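Local coordinates for NMB1025 protein (Neisseria meningitidis serogroup B, PDB 3KJJ) that is of unknown function but belongs to the YjgF/RutC family of small trimeric proteins, whose relatives include enamine/imine deaminases, at residues 27-31 with 119-123; 46-51 with 111-116. All blocks are in the same frame, centred on the assembly; numbering follows the deposited sequence. Where two conformers were deposited one is given.

Contact 1 of 2, residues 27-31 with 119-123; sequences NGLIF and TAVKR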
loop_
_atom_site.group_PDB
_atom_site.type_symbol
_atom_site.label_atom_id
_atom_site.label_comp_id
_atom_site.label_asym_id
_atom_site.label_seq_id
_atom_site.Cartn_x
_atom_site.Cartn_y
_atom_site.Cartn_z
ATOM N N ASN B 27 -13.122 6.655 -10.192
ATOM C CA ASN B 27 -12.597 7.868 -10.849
ATOM C C ASN B 27 -11.209 7.757 -11.457
ATOM O O ASN B 27 -10.308 8.519 -11.106
ATOM C CB ASN B 27 -12.685 9.111 -9.946
ATOM C CG ASN B 27 -12.430 10.419 -10.714
ATOM O OD1 ASN B 27 -12.912 10.611 -11.837
ATOM N ND2 ASN B 27 -11.657 11.313 -10.107
ATOM N N GLY B 28 -11.050 6.799 -12.359
ATOM C CA GLY B 28 -9.828 6.665 -13.119
ATOM C C GLY B 28 -8.773 5.775 -12.488
ATOM O O GLY B 28 -7.876 5.333 -13.189
ATOM N N LEU B 29 -8.878 5.520 -11.182
ATOM C CA LEU B 29 -7.897 4.682 -10.466
ATOM C C LEU B 29 -8.350 3.241 -10.377
ATOM O O LEU B 29 -9.545 2.961 -10.326
ATOM C CB LEU B 29 -7.632 5.193 -9.049
ATOM C CG LEU B 29 -6.969 6.551 -8.853
ATOM C CD1 LEU B 29 -7.090 6.976 -7.399
ATOM C CD2 LEU B 29 -5.522 6.568 -9.310
ATOM N N ILE B 30 -7.378 2.337 -10.314
ATOM C CA ILE B 30 -7.629 0.901 -10.342
ATOM C C ILE B 30 -6.771 0.256 -9.252
ATOM O O ILE B 30 -5.568 0.500 -9.188
ATOM C CB ILE B 30 -7.265 0.318 -11.724
ATOM C CG1 ILE B 30 -8.281 0.772 -12.784
ATOM C CG2 ILE B 30 -7.170 -1.225 -11.679
ATOM C CD1 ILE B 30 -7.752 0.713 -14.210
ATOM N N PHE B 31 -7.406 -0.532 -8.389
ATOM C CA PHE B 31 -6.709 -1.261 -7.339
ATOM C C PHE B 31 -6.871 -2.761 -7.593
ATOM O O PHE B 31 -7.991 -3.266 -7.666
ATOM C CB PHE B 31 -7.249 -0.856 -5.956
ATOM C CG PHE B 31 -6.962 0.573 -5.589
ATOM C CD1 PHE B 31 -5.862 0.892 -4.800
ATOM C CD2 PHE B 31 -7.783 1.604 -6.046
ATOM C CE1 PHE B 31 -5.585 2.218 -4.453
ATOM C CE2 PHE B 31 -7.514 2.932 -5.711
ATOM C CZ PHE B 31 -6.418 3.237 -4.911
ATOM N N THR B 119 -1.505 -0.725 -8.168
ATOM C CA THR B 119 -2.382 0.423 -8.360
ATOM C C THR B 119 -2.118 0.956 -9.769
ATOM O O THR B 119 -0.959 1.130 -10.177
ATOM C CB THR B 119 -2.094 1.555 -7.342
ATOM O OG1 THR B 119 -1.952 1.002 -6.024
ATOM C CG2 THR B 119 -3.238 2.603 -7.325
ATOM N N ALA B 120 -3.190 1.248 -10.502
ATOM C CA ALA B 120 -3.050 1.655 -11.891
ATOM C C ALA B 120 -4.078 2.713 -12.246
ATOM O O ALA B 120 -4.925 3.079 -11.423
ATOM C CB ALA B 120 -3.181 0.434 -12.835
ATOM N N VAL B 121 -3.977 3.219 -13.466
ATOM C CA VAL B 121 -4.932 4.206 -13.950
ATOM C C VAL B 121 -5.660 3.699 -15.198
ATOM O O VAL B 121 -5.088 2.989 -16.020
ATOM C CB VAL B 121 -4.276 5.608 -14.155
ATOM C CG1 VAL B 121 -3.383 5.641 -15.382
ATOM C CG2 VAL B 121 -5.337 6.703 -14.221
ATOM N N LYS B 122 -6.942 4.041 -15.297
ATOM C CA LYS B 122 -7.750 3.734 -16.461
ATOM C C LYS B 122 -7.325 4.661 -17.602
ATOM O O LYS B 122 -7.221 5.873 -17.401
ATOM C CB LYS B 122 -9.231 3.942 -16.122
ATOM C CG LYS B 122 -10.213 3.474 -17.188
ATOM C CD LYS B 122 -11.651 3.705 -16.730
ATOM C CE LYS B 122 -12.637 3.457 -17.857
ATOM N NZ LYS B 122 -14.028 3.298 -17.333
ATOM N N ARG B 123 -7.067 4.088 -18.781
ATOM C CA ARG B 123 -6.711 4.870 -19.963
ATOM C C ARG B 123 -7.830 5.826 -20.360
ATOM O O ARG B 123 -9.003 5.462 -20.328
ATOM C CB ARG B 123 -6.396 3.948 -21.143
ATOM C CG ARG B 123 -4.973 3.438 -21.174
ATOM C CD ARG B 123 -4.753 2.480 -22.330
ATOM N NE ARG B 123 -5.268 1.144 -22.033
ATOM C CZ ARG B 123 -6.072 0.444 -22.829
ATOM N NH1 ARG B 123 -6.477 -0.762 -22.455
ATOM N NH2 ARG B 123 -6.462 0.938 -23.997
#

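Contact 2 of 2, residues 46-51 with 111-116; sequences QTADVL and EWRVEI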
loop_
_atom_site.group_PDB
_atom_site.type_symbol
_atom_site.label_atom_id
_atom_site.label_comp_id
_atom_site.label_asym_id
_atom_site.label_seq_id
_atom_site.Cartn_x
_atom_site.Cartn_y
_atom_site.Cartn_z
ATOM N N GLN B 46 6.784 -18.337 -10.935
ATOM C CA GLN B 46 5.667 -17.741 -10.216
ATOM C C GLN B 46 5.505 -16.257 -10.531
ATOM O O GLN B 46 4.376 -15.777 -10.686
ATOM C CB GLN B 46 5.803 -17.989 -8.713
ATOM C CG GLN B 46 5.534 -19.453 -8.354
ATOM C CD GLN B 46 5.513 -19.696 -6.864
ATOM O OE1 GLN B 46 5.778 -18.789 -6.076
ATOM N NE2 GLN B 46 5.185 -20.923 -6.467
ATOM N N THR B 47 6.625 -15.548 -10.669
ATOM C CA THR B 47 6.590 -14.125 -11.011
ATOM C C THR B 47 5.915 -13.964 -12.382
ATOM O O THR B 47 5.043 -13.105 -12.543
ATOM C CB THR B 47 7.999 -13.449 -10.949
ATOM O OG1 THR B 47 8.556 -13.588 -9.628
ATOM C CG2 THR B 47 7.907 -11.955 -11.271
ATOM N N ALA B 48 6.306 -14.806 -13.344
ATOM C CA ALA B 48 5.724 -14.787 -14.689
ATOM C C ALA B 48 4.210 -14.961 -14.636
ATOM O O ALA B 48 3.481 -14.202 -15.266
ATOM C CB ALA B 48 6.346 -15.861 -15.575
ATOM N N ASP B 49 3.750 -15.967 -13.899
ATOM C CA ASP B 49 2.315 -16.232 -13.779
ATOM C C ASP B 49 1.546 -15.058 -13.175
ATOM O O ASP B 49 0.434 -14.744 -13.623
ATOM C CB ASP B 49 2.041 -17.489 -12.954
ATOM C CG ASP B 49 0.551 -17.784 -12.836
ATOM O OD1 ASP B 49 -0.034 -18.261 -13.819
ATOM O OD2 ASP B 49 -0.028 -17.524 -11.763
ATOM N N VAL B 50 2.142 -14.430 -12.163
ATOM C CA VAL B 50 1.525 -13.328 -11.427
ATOM C C VAL B 50 1.412 -12.108 -12.346
ATOM O O VAL B 50 0.369 -11.459 -12.386
ATOM C CB VAL B 50 2.310 -13.023 -10.115
ATOM C CG1 VAL B 50 2.043 -11.625 -9.592
ATOM C CG2 VAL B 50 1.946 -14.071 -9.024
ATOM N N LEU B 51 2.481 -11.823 -13.091
ATOM C CA LEU B 51 2.460 -10.730 -14.067
ATOM C C LEU B 51 1.450 -10.953 -15.209
ATOM O O LEU B 51 0.853 -9.991 -15.698
ATOM C CB LEU B 51 3.872 -10.390 -14.563
ATOM C CG LEU B 51 4.849 -9.916 -13.464
ATOM C CD1 LEU B 51 6.282 -9.843 -13.961
ATOM C CD2 LEU B 51 4.438 -8.572 -12.841
ATOM N N GLU B 111 4.056 -22.358 -0.193
ATOM C CA GLU B 111 4.672 -22.532 -1.507
ATOM C C GLU B 111 4.621 -21.292 -2.414
ATOM O O GLU B 111 5.268 -21.278 -3.460
ATOM C CB GLU B 111 4.133 -23.774 -2.238
ATOM C CG GLU B 111 2.633 -24.002 -2.139
ATOM C CD GLU B 111 2.202 -24.670 -0.836
ATOM O OE1 GLU B 111 1.367 -24.080 -0.132
ATOM O OE2 GLU B 111 2.687 -25.779 -0.509
ATOM N N TRP B 112 3.861 -20.269 -2.019
ATOM C CA TRP B 112 3.866 -18.990 -2.742
ATOM C C TRP B 112 5.112 -18.191 -2.397
ATOM O O TRP B 112 5.359 -17.875 -1.233
ATOM C CB TRP B 112 2.633 -18.149 -2.421
ATOM C CG TRP B 112 1.307 -18.734 -2.828
ATOM C CD1 TRP B 112 1.077 -19.773 -3.691
ATOM C CD2 TRP B 112 0.019 -18.261 -2.418
ATOM N NE1 TRP B 112 -0.276 -19.993 -3.816
ATOM C CE2 TRP B 112 -0.947 -19.073 -3.052
ATOM C CE3 TRP B 112 -0.411 -17.233 -1.562
ATOM C CZ2 TRP B 112 -2.323 -18.893 -2.855
ATOM C CZ3 TRP B 112 -1.778 -17.045 -1.377
ATOM C CH2 TRP B 112 -2.718 -17.877 -2.020
ATOM N N ARG B 113 5.879 -17.839 -3.421
ATOM C CA ARG B 113 7.156 -17.158 -3.238
ATOM C C ARG B 113 7.064 -15.670 -3.568
ATOM O O ARG B 113 7.986 -14.899 -3.262
ATOM C CB ARG B 113 8.237 -17.840 -4.085
ATOM C CG ARG B 113 8.261 -19.358 -3.934
ATOM C CD ARG B 113 9.645 -19.911 -4.141
ATOM N NE ARG B 113 10.587 -19.374 -3.165
ATOM C CZ ARG B 113 10.908 -19.975 -2.025
ATOM N NH1 ARG B 113 11.784 -19.413 -1.207
ATOM N NH2 ARG B 113 10.364 -21.143 -1.713
ATOM N N VAL B 114 5.945 -15.272 -4.190
ATOM C CA VAL B 114 5.727 -13.882 -4.617
ATOM C C VAL B 114 4.239 -13.508 -4.678
ATOM O O VAL B 114 3.381 -14.338 -4.981
ATOM C CB VAL B 114 6.443 -13.574 -5.981
ATOM C CG1 VAL B 114 5.848 -14.427 -7.133
ATOM C CG2 VAL B 114 6.419 -12.075 -6.312
ATOM N N GLU B 115 3.957 -12.253 -4.352
ATOM C CA GLU B 115 2.630 -11.674 -4.467
ATOM C C GLU B 115 2.845 -10.224 -4.877
ATOM O O GLU B 115 3.693 -9.539 -4.313
ATOM C CB GLU B 115 1.869 -11.774 -3.129
ATOM C CG GLU B 115 0.438 -11.225 -3.145
ATOM C CD GLU B 115 -0.370 -11.593 -1.898
ATOM O OE1 GLU B 115 0.006 -12.542 -1.181
ATOM O OE2 GLU B 115 -1.400 -10.937 -1.640
ATOM N N ILE B 116 2.097 -9.757 -5.871
ATOM C CA ILE B 116 2.272 -8.382 -6.349
ATOM C C ILE B 116 0.941 -7.643 -6.314
ATOM O O ILE B 116 -0.069 -8.126 -6.855
ATOM C CB ILE B 116 2.916 -8.326 -7.759
ATOM C CG1 ILE B 116 4.262 -9.059 -7.761
ATOM C CG2 ILE B 116 3.071 -6.869 -8.235
ATOM C CD1 ILE B 116 4.939 -9.186 -9.137
#

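Contact 1 of 2, residues 27-31 with 119-123
F31 and T119 lie side by side on neighbouring antiparallel strands, a non-hydrogen-bonded pair whose side chains point the same way. The methyl of T119 rests over one face of the F31 ring, offset toward its rim, with CG2 3.7 Å from F31 CE1. From the ring centroid, T119 CG2 is 4.1 Å away and 24° off the normal, a CH-pi contact. The first torsion of T119 (chi1 -45°) turns OG1 anti to the carbonyl carbon and swings CG2 anti to the backbone N, placing the methyl for this contact.

I30 and A120 emerge on the other face of the sheet, where I30 CB and A120 CB are 4.2 Å apart. With CG1 beside its own N and the chain extended to CD1, I30 reaches along the partner strand rather than straight across. I30 CD1 comes within 3.6 Å of K122 N and 4.0 Å of K122 CB, while the rest of the lysine chain leads away. C61 and S63 pack against I30 on this side.

Three backbone hydrogen bonds join the two segments. I30 N gives to A120 O at 2.8 Å, meeting that oxygen 37° out of its carbonyl plane. A120 N returns a bond of 2.8 Å to I30 O, in the carbonyl plane. K122 N continues the ladder past L29-V121 with a short, nearly straight bond of 2.6 Å to G28 O.

The face carrying L29, F31, T119 and V121 is turned to other subunits: L29 packs on L29 of both, T119 on F31 of the second, F31 on L69 of the third. Between the two segments all hydrogen bonds are backbone ones, so the side chains contribute by packing, I30 within its own subunit and those of the L29 face also across the trimer interface.

Contact 2 of 2, residues 46-51 with 111-116
I116 pushes its CD1 methyl into the angle between V50 and L51 of the helix, 3.8 Å from V50 CG1 and equally 3.8 Å from L51 CD2. V50 comes obliquely across the isoleucine, and its CG1, anti to the backbone N (chi1 159°), is the branch that touches I116, while V50 CG2 faces V114 CG1 at 4.4 Å. L51 starts out along the flank of the helix but bends its end in toward the strand.

Two residues earlier on the strand, V114 points at the preceding helical turn. Its CG1 stands between the backbone N and the carbonyl carbon (chi1 64°), which carries this methyl up to Q46 CB at 3.9 Å and T47 OG1 at 3.8 Å. The T47 hydroxyl has its polar partner in A43 O. The carbonyl oxygen of V114 is buried here and has no partner in the model.

Beyond V114 the contact becomes polar. The extended Q46 side chain lays its amide against the backbone leading into the strand: OE1 accepts from R113 N at 2.8 Å, in the amide's carbonyl plane, while NE2 donates almost straight to E111 O at 3.0 Å. NE2 also bonds G40 O. Gripped at both atoms, the amide is fixed in its rotation and ties the 111-113 backbone to the helix.

M84 of helix 81-91 touches both T47 and I116, and I73 of strand 68-75 backs V114 and I116. Segment 46-51 runs 23° from strand segment 114-116, and helices 43-60 and 81-91 lying against one face of the sheet fit the chorismate mutase-like fold known for YjgF proteins.

Both contacts use strand 114-121: contact 2 takes its beginning and contact 1 its end, and their centres lie 22 Å apart on opposite sides of the chain's centre. Along the chain the segments come in the order 27-31, 46-51, 111-116, 119-123, which nests contact 2 within the loop closed by contact 1. Helix 43-60 leads on to strand 68-75, which runs parallel to 29-32, a beta-alpha-beta crossover with strand 114-121 inserted between the two, antiparallel to both. Contact 1 pairs this inserted strand with its neighbour, and contact 2 packs the connecting helix onto it. Its side chains alternate, V114 and I116 toward the helices, E115, T119 and V121 toward other subunits.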